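Local coordinates for sensor protein KdpD (PDB 4Y2F) that is a membrane sensor histidine kinase that probably autophosphorylates in response to potassium supply, its GAF domain likely contributing to signal sensing, at residues M8-I21 and F124-T136. Numbering follows the deposited sequence.
Sequences MSKALAVGRSPQDI and FTLLVANALERLT
Ile21 is a knob in a hole formed by Val128, Ala131, Leu132 and Leu135, joining the N-terminal helices of this GAF domain to its long C-terminal helix. Ile21 CD1 lies 3.7 Å from Ala131 CB. Ile21 CG2, anti to the backbone N, reaches Leu132 CD2 at 3.8 Å. Ile21 and Leu135 meet tip to tip, CG1 to CD1. Leu135 CD1 also lies 3.4 Å from Ser17 C, while Leu135 CD2 lies near Gly15 O. Leu135 therefore packs against the loop that links the two N-terminal helices.

Helix 8-13 runs nearly parallel to helix 124-136, at 12°. Leu12 spreads its methyls over that helix: CD1 on the backbone of Leu127, CD2 against Ala131 CB. Farther back, Met8 makes a Met-aromatic contact with Phe124. Met8 SD lies 4.7 Å from the centroid of the Phe124 ring, oblique to it. The Met8 chain extends from the backbone and then bends at chi3 (67°), which turns CE in to meet CD2 of the ring, Leu127 and Val128. With an alanine at Phe124 the ring is gone, which would probably cost the Met8 sulfur this aromatic contact and open a gap beside Phe33 and Leu5. Phe33 packs edge-to-face with the same ring, and Leu5 also touches it.

Leu127, which meets Met8 and Leu12 here, also packs on Leu126 of the second subunit. Val128 and Leu132 also touch Leu92 of strand 88-94, and so do Thr125 and Ala129, whose CB atoms point away from segment 8-21. The linking loop is fixed by its own bonds. Ser17 is the N-cap of helix 18-33, Ser17 OG accepting from Asp20 N at 3.0 Å. Asp20 in turn takes Arg16 N on the anti lone pair of OD2, with an N-H...O angle of 161°.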
ATOM      1  N   MET A   8       3.380  -7.099   7.244  1.00 20.07           N
ATOM      2  CA  MET A   8       3.368  -5.747   7.781  1.00 18.96           C
ATOM      3  C   MET A   8       2.015  -5.087   7.563  1.00 20.29           C
ATOM      4  O   MET A   8       1.512  -4.399   8.455  1.00 20.65           O
ATOM      5  CB  MET A   8       4.487  -4.899   7.177  1.00 19.48           C
ATOM      6  CG  MET A   8       4.551  -3.504   7.827  1.00 18.68           C
ATOM      7  SD  MET A   8       5.768  -2.370   7.141  1.00 21.17           S
ATOM      8  CE  MET A   8       5.098  -2.097   5.500  1.00 21.94           C
ATOM      9  N   SER A   9       1.387  -5.324   6.408  1.00 21.06           N
ATOM     10  CA  SER A   9       0.077  -4.726   6.149  1.00 24.17           C
ATOM     11  C   SER A   9      -0.957  -5.194   7.168  1.00 22.47           C
ATOM     12  O   SER A   9      -1.809  -4.409   7.611  1.00 27.07           O
ATOM     13  CB  SER A   9      -0.385  -5.021   4.715  1.00 29.19           C
ATOM     14  OG  SER A   9      -1.032  -6.281   4.620  1.00 33.60           O
ATOM     15  N   LYS A  10      -0.899  -6.469   7.567  1.00 23.27           N
ATOM     16  CA  LYS A  10      -1.804  -6.952   8.606  1.00 24.80           C
ATOM     17  C   LYS A  10      -1.560  -6.234   9.923  1.00 24.27           C
ATOM     18  O   LYS A  10      -2.515  -5.865  10.623  1.00 26.26           O
ATOM     19  CB  LYS A  10      -1.640  -8.459   8.795  1.00 31.42           C
ATOM     20  CG  LYS A  10      -2.239  -9.300   7.678  1.00 38.18           C
ATOM     21  CD  LYS A  10      -1.743 -10.744   7.735  1.00 51.71           C
ATOM     22  CE  LYS A  10      -2.312 -11.527   8.907  1.00 61.73           C
ATOM     23  NZ  LYS A  10      -1.873 -12.955   8.859  1.00 63.27           N
ATOM     24  N   ALA A  11      -0.289  -6.013  10.268  1.00 22.95           N
ATOM     25  CA  ALA A  11       0.035  -5.347  11.521  1.00 22.88           C
ATOM     26  C   ALA A  11      -0.319  -3.864  11.466  1.00 22.46           C
ATOM     27  O   ALA A  11      -0.788  -3.298  12.462  1.00 27.65           O
ATOM     28  CB  ALA A  11       1.513  -5.549  11.840  1.00 24.48           C
ATOM     29  N   LEU A  12      -0.113  -3.223  10.309  1.00 21.52           N
ATOM     30  CA  LEU A  12      -0.471  -1.813  10.166  1.00 21.70           C
ATOM     31  C   LEU A  12      -1.978  -1.602  10.206  1.00 22.86           C
ATOM     32  O   LEU A  12      -2.443  -0.555  10.681  1.00 27.47           O
ATOM     33  CB  LEU A  12       0.082  -1.254   8.856  1.00 20.69           C
ATOM     34  CG  LEU A  12       1.595  -1.064   8.712  1.00 20.21           C
ATOM     35  CD1 LEU A  12       1.933  -0.722   7.268  1.00 23.75           C
ATOM     36  CD2 LEU A  12       2.116   0.018   9.661  1.00 23.19           C
ATOM     37  N   ALA A  13      -2.756  -2.581   9.723  1.00 23.62           N
ATOM     38  CA  ALA A  13      -4.202  -2.415   9.627  1.00 26.21           C
ATOM     39  C   ALA A  13      -4.843  -2.248  10.994  1.00 32.79           C
ATOM     40  O   ALA A  13      -5.898  -1.607  11.110  1.00 28.96           O
ATOM     41  CB  ALA A  13      -4.817  -3.620   8.918  1.00 26.21           C
ATOM     42  N   VAL A  14      -4.235  -2.814  12.039  1.00 26.23           N
ATOM     43  CA  VAL A  14      -4.820  -2.755  13.374  1.00 27.70           C
ATOM     44  C   VAL A  14      -4.169  -1.704  14.256  1.00 28.17           C
ATOM     45  O   VAL A  14      -4.553  -1.571  15.433  1.00 33.23           O
ATOM     46  CB  VAL A  14      -4.823  -4.130  14.064  1.00 28.88           C
ATOM     47  CG1 VAL A  14      -5.722  -5.095  13.304  1.00 31.25           C
ATOM     48  CG2 VAL A  14      -3.417  -4.665  14.192  1.00 35.66           C
ATOM     49  N   GLY A  15      -3.193  -0.966  13.737  1.00 28.52           N
ATOM     50  CA  GLY A  15      -2.617   0.126  14.504  1.00 30.45           C
ATOM     51  C   GLY A  15      -3.673   1.163  14.841  1.00 33.18           C
ATOM     52  O   GLY A  15      -4.529   1.498  14.019  1.00 36.30           O
ATOM     53  N   ARG A  16      -3.610   1.668  16.072  1.00 28.91           N
ATOM     54  CA  ARG A  16      -4.605   2.603  16.575  1.00 33.56           C
ATOM     55  C   ARG A  16      -4.065   4.008  16.800  1.00 31.24           C
ATOM     56  O   ARG A  16      -4.858   4.915  17.079  1.00 40.85           O
ATOM     57  CB  ARG A  16      -5.209   2.096  17.894  1.00 39.79           C
ATOM     58  CG  ARG A  16      -5.702   0.661  17.863  1.00 45.56           C
ATOM     59  CD  ARG A  16      -6.634   0.399  19.034  1.00 58.46           C
ATOM     60  NE  ARG A  16      -6.889  -1.023  19.236  1.00 71.95           N
ATOM     61  CZ  ARG A  16      -7.744  -1.506  20.131  1.00 82.64           C
ATOM     62  NH1 ARG A  16      -8.435  -0.680  20.907  1.00 84.37           N
ATOM     63  NH2 ARG A  16      -7.912  -2.816  20.249  1.00 88.79           N
ATOM     64  N   SER A  17      -2.752   4.206  16.710  1.00 32.87           N
ATOM     65  CA  SER A  17      -2.117   5.476  17.027  1.00 36.42           C
ATOM     66  C   SER A  17      -0.880   5.610  16.157  1.00 33.34           C
ATOM     67  O   SER A  17      -0.323   4.597  15.720  1.00 30.04           O
ATOM     68  CB  SER A  17      -1.686   5.509  18.499  1.00 36.07           C
ATOM     69  OG  SER A  17      -0.551   4.682  18.696  1.00 34.97           O
ATOM     70  N   PRO A  18      -0.429   6.837  15.881  1.00 31.48           N
ATOM     71  CA  PRO A  18       0.844   6.993  15.160  1.00 31.65           C
ATOM     72  C   PRO A  18       1.994   6.225  15.790  1.00 33.28           C
ATOM     73  O   PRO A  18       2.824   5.656  15.070  1.00 29.43           O
ATOM     74  CB  PRO A  18       1.070   8.508  15.196  1.00 40.15           C
ATOM     75  CG  PRO A  18      -0.293   9.079  15.231  1.00 41.74           C
ATOM     76  CD  PRO A  18      -1.103   8.133  16.088  1.00 40.34           C
ATOM     77  N   GLN A  19       2.053   6.178  17.123  1.00 35.14           N
ATOM     78  CA  GLN A  19       3.120   5.442  17.790  1.00 37.82           C
ATOM     79  C   GLN A  19       3.043   3.950  17.482  1.00 33.98           C
ATOM     80  O   GLN A  19       4.078   3.300  17.282  1.00 33.39           O
ATOM     81  CB  GLN A  19       3.084   5.710  19.297  1.00 42.03           C
ATOM     82  CG  GLN A  19       4.093   4.899  20.086  1.00 54.09           C
ATOM     83  CD  GLN A  19       4.440   5.528  21.418  1.00 64.36           C
ATOM     84  OE1 GLN A  19       5.495   6.141  21.568  1.00 69.66           O
ATOM     85  NE2 GLN A  19       3.554   5.376  22.397  1.00 74.60           N
ATOM     86  N   ASP A  20       1.827   3.394  17.444  1.00 32.76           N
ATOM     87  CA  ASP A  20       1.638   2.022  16.976  1.00 31.16           C
ATOM     88  C   ASP A  20       2.223   1.835  15.582  1.00 26.22           C
ATOM     89  O   ASP A  20       2.953   0.870  15.327  1.00 25.19           O
ATOM     90  CB  ASP A  20       0.145   1.673  16.936  1.00 28.56           C
ATOM     91  CG  ASP A  20      -0.438   1.387  18.303  1.00 42.67           C
ATOM     92  OD1 ASP A  20       0.318   1.339  19.295  1.00 43.44           O
ATOM     93  OD2 ASP A  20      -1.669   1.194  18.371  1.00 42.09           O
ATOM     94  N   ILE A  21       1.872   2.732  14.654  1.00 24.93           N
ATOM     95  CA  ILE A  21       2.354   2.614  13.278  1.00 23.60           C
ATOM     96  C   ILE A  21       3.872   2.714  13.234  1.00 24.72           C
ATOM     97  O   ILE A  21       4.537   1.950  12.523  1.00 24.82           O
ATOM     98  CB  ILE A  21       1.687   3.662  12.364  1.00 25.48           C
ATOM     99  CG1 ILE A  21       0.169   3.465  12.315  1.00 25.61           C
ATOM    100  CG2 ILE A  21       2.286   3.632  10.977  1.00 25.27           C
ATOM    101  CD1 ILE A  21      -0.272   2.089  11.853  1.00 26.91           C
ATOM    102  N   PHE A 124       7.350  -0.532   0.921  1.00 15.61           N
ATOM    103  CA  PHE A 124       7.126  -0.478   2.364  1.00 15.20           C
ATOM    104  C   PHE A 124       6.746   0.932   2.811  1.00 16.35           C
ATOM    105  O   PHE A 124       5.772   1.112   3.557  1.00 17.15           O
ATOM    106  CB  PHE A 124       8.369  -0.972   3.113  1.00 16.18           C
ATOM    107  CG  PHE A 124       8.399  -2.455   3.333  1.00 19.25           C
ATOM    108  CD1 PHE A 124       8.552  -3.329   2.267  1.00 20.20           C
ATOM    109  CD2 PHE A 124       8.284  -2.982   4.612  1.00 27.55           C
ATOM    110  CE1 PHE A 124       8.575  -4.703   2.473  1.00 24.06           C
ATOM    111  CE2 PHE A 124       8.314  -4.349   4.826  1.00 28.69           C
ATOM    112  CZ  PHE A 124       8.445  -5.211   3.758  1.00 23.65           C
ATOM    113  N   THR A 125       7.491   1.953   2.371  1.00 14.29           N
ATOM    114  CA  THR A 125       7.180   3.309   2.821  1.00 16.77           C
ATOM    115  C   THR A 125       5.813   3.769   2.332  1.00 14.84           C
ATOM    116  O   THR A 125       5.153   4.566   3.007  1.00 16.88           O
ATOM    117  CB  THR A 125       8.263   4.310   2.404  1.00 17.96           C
ATOM    118  OG1 THR A 125       8.306   4.439   0.976  1.00 20.32           O
ATOM    119  CG2 THR A 125       9.634   3.889   2.930  1.00 20.83           C
ATOM    120  N   LEU A 126       5.361   3.263   1.181  1.00 16.34           N
ATOM    121  CA  LEU A 126       4.030   3.613   0.703  1.00 15.40           C
ATOM    122  C   LEU A 126       2.954   3.035   1.617  1.00 16.96           C
ATOM    123  O   LEU A 126       1.973   3.718   1.940  1.00 16.70           O
ATOM    124  CB  LEU A 126       3.858   3.103  -0.722  1.00 18.95           C
ATOM    125  CG  LEU A 126       2.510   3.285  -1.397  1.00 25.64           C
ATOM    126  CD1 LEU A 126       2.087   4.755  -1.355  1.00 34.67           C
ATOM    127  CD2 LEU A 126       2.640   2.812  -2.821  1.00 28.86           C
ATOM    128  N   LEU A 127       3.132   1.794   2.068  1.00 17.25           N
ATOM    129  CA  LEU A 127       2.155   1.198   2.977  1.00 15.10           C
ATOM    130  C   LEU A 127       2.161   1.904   4.329  1.00 14.61           C
ATOM    131  O   LEU A 127       1.096   2.165   4.907  1.00 16.77           O
ATOM    132  CB  LEU A 127       2.447  -0.290   3.144  1.00 16.47           C
ATOM    133  CG  LEU A 127       2.193  -1.204   1.957  1.00 27.69           C
ATOM    134  CD1 LEU A 127       2.194  -2.595   2.511  1.00 31.16           C
ATOM    135  CD2 LEU A 127       0.854  -0.921   1.308  1.00 30.41           C
ATOM    136  N   VAL A 128       3.346   2.260   4.841  1.00 14.28           N
ATOM    137  CA  VAL A 128       3.415   3.018   6.083  1.00 16.65           C
ATOM    138  C   VAL A 128       2.717   4.365   5.932  1.00 17.34           C
ATOM    139  O   VAL A 128       1.950   4.791   6.805  1.00 17.57           O
ATOM    140  CB  VAL A 128       4.877   3.174   6.535  1.00 15.10           C
ATOM    141  CG1 VAL A 128       4.949   4.114   7.728  1.00 18.45           C
ATOM    142  CG2 VAL A 128       5.465   1.804   6.865  1.00 18.42           C
ATOM    143  N   ALA A 129       2.968   5.050   4.815  1.00 16.19           N
ATOM    144  CA  ALA A 129       2.357   6.352   4.585  1.00 17.09           C
ATOM    145  C   ALA A 129       0.839   6.253   4.549  1.00 17.53           C
ATOM    146  O   ALA A 129       0.148   7.114   5.096  1.00 19.42           O
ATOM    147  CB  ALA A 129       2.881   6.957   3.284  1.00 18.20           C
ATOM    148  N   ASN A 130       0.305   5.205   3.907  1.00 18.57           N
ATOM    149  CA  ASN A 130      -1.143   5.011   3.857  1.00 18.83           C
ATOM    150  C   ASN A 130      -1.720   4.841   5.256  1.00 19.21           C
ATOM    151  O   ASN A 130      -2.815   5.337   5.547  1.00 19.10           O
ATOM    152  CB  ASN A 130      -1.473   3.767   3.029  1.00 20.11           C
ATOM    153  CG  ASN A 130      -1.356   3.993   1.541  1.00 27.44           C
ATOM    154  OD1 ASN A 130      -1.207   5.122   1.080  1.00 38.31           O
ATOM    155  ND2 ASN A 130      -1.454   2.913   0.774  1.00 37.33           N
ATOM    156  N   ALA A 131      -1.004   4.134   6.133  1.00 17.69           N
ATOM    157  CA  ALA A 131      -1.487   3.945   7.500  1.00 18.32           C
ATOM    158  C   ALA A 131      -1.492   5.261   8.269  1.00 20.51           C
ATOM    159  O   ALA A 131      -2.472   5.593   8.949  1.00 21.54           O
ATOM    160  CB  ALA A 131      -0.643   2.883   8.208  1.00 19.86           C
ATOM    161  N   LEU A 132      -0.406   6.029   8.161  1.00 19.08           N
ATOM    162  CA  LEU A 132      -0.345   7.350   8.777  1.00 18.91           C
ATOM    163  C   LEU A 132      -1.427   8.271   8.229  1.00 19.79           C
ATOM    164  O   LEU A 132      -2.059   9.012   8.988  1.00 23.12           O
ATOM    165  CB  LEU A 132       1.031   7.958   8.522  1.00 21.41           C
ATOM    166  CG  LEU A 132       2.168   7.273   9.267  1.00 17.27           C
ATOM    167  CD1 LEU A 132       3.511   7.918   8.875  1.00 19.30           C
ATOM    168  CD2 LEU A 132       1.933   7.388  10.768  1.00 18.90           C
ATOM    169  N   GLU A 133      -1.664   8.225   6.913  1.00 21.82           N
ATOM    170  CA  GLU A 133      -2.710   9.054   6.315  1.00 21.55           C
ATOM    171  C   GLU A 133      -4.081   8.695   6.871  1.00 22.80           C
ATOM    172  O   GLU A 133      -4.886   9.577   7.188  1.00 24.65           O
ATOM    173  CB  GLU A 133      -2.684   8.914   4.787  1.00 26.21           C
ATOM    174  CG  GLU A 133      -3.830   9.619   4.043  1.00 27.65           C
ATOM    175  CD  GLU A 133      -3.787   9.380   2.537  1.00 29.37           C
ATOM    176  OE1 GLU A 133      -3.199   8.369   2.107  1.00 36.60           O
ATOM    177  OE2 GLU A 133      -4.347  10.202   1.782  1.00 49.15           O
ATOM    178  N   ARG A 134      -4.354   7.397   7.008  1.00 22.24           N
ATOM    179  CA  ARG A 134      -5.636   6.963   7.541  1.00 23.79           C
ATOM    180  C   ARG A 134      -5.844   7.474   8.963  1.00 24.93           C
ATOM    181  O   ARG A 134      -6.904   8.022   9.287  1.00 26.94           O
ATOM    182  CB  ARG A 134      -5.737   5.442   7.482  1.00 22.96           C
ATOM    183  CG  ARG A 134      -7.047   4.929   8.037  1.00 24.64           C
ATOM    184  CD  ARG A 134      -7.152   3.429   7.889  1.00 33.24           C
ATOM    185  NE  ARG A 134      -6.163   2.733   8.709  1.00 33.46           N
ATOM    186  CZ  ARG A 134      -5.113   2.076   8.227  1.00 37.27           C
ATOM    187  NH1 ARG A 134      -4.899   2.020   6.915  1.00 39.02           N
ATOM    188  NH2 ARG A 134      -4.274   1.474   9.061  1.00 41.73           N
ATOM    189  N   LEU A 135      -4.841   7.304   9.828  1.00 24.51           N
ATOM    190  CA  LEU A 135      -5.004   7.726  11.218  1.00 26.93           C
ATOM    191  C   LEU A 135      -5.129   9.241  11.335  1.00 29.80           C
ATOM    192  O   LEU A 135      -5.958   9.743  12.103  1.00 31.62           O
ATOM    193  CB  LEU A 135      -3.840   7.226  12.071  1.00 30.75           C
ATOM    194  CG  LEU A 135      -3.750   5.726  12.339  1.00 38.85           C
ATOM    195  CD1 LEU A 135      -2.595   5.459  13.275  1.00 45.32           C
ATOM    196  CD2 LEU A 135      -5.044   5.193  12.923  1.00 42.87           C
ATOM    197  N   THR A 136      -4.303   9.981  10.592  1.00 27.32           N
ATOM    198  CA  THR A 136      -4.337  11.439  10.653  1.00 27.90           C
ATOM    199  C   THR A 136      -5.689  11.974  10.202  1.00 30.62           C
ATOM    200  O   THR A 136      -6.304  12.808  10.879  1.00 32.08           O
ATOM    201  CB  THR A 136      -3.215  12.007   9.779  1.00 31.60           C
ATOM    202  OG1 THR A 136      -1.948  11.669  10.354  1.00 42.27           O
ATOM    203  CG2 THR A 136      -3.340  13.529   9.670  1.00 36.68           C
TER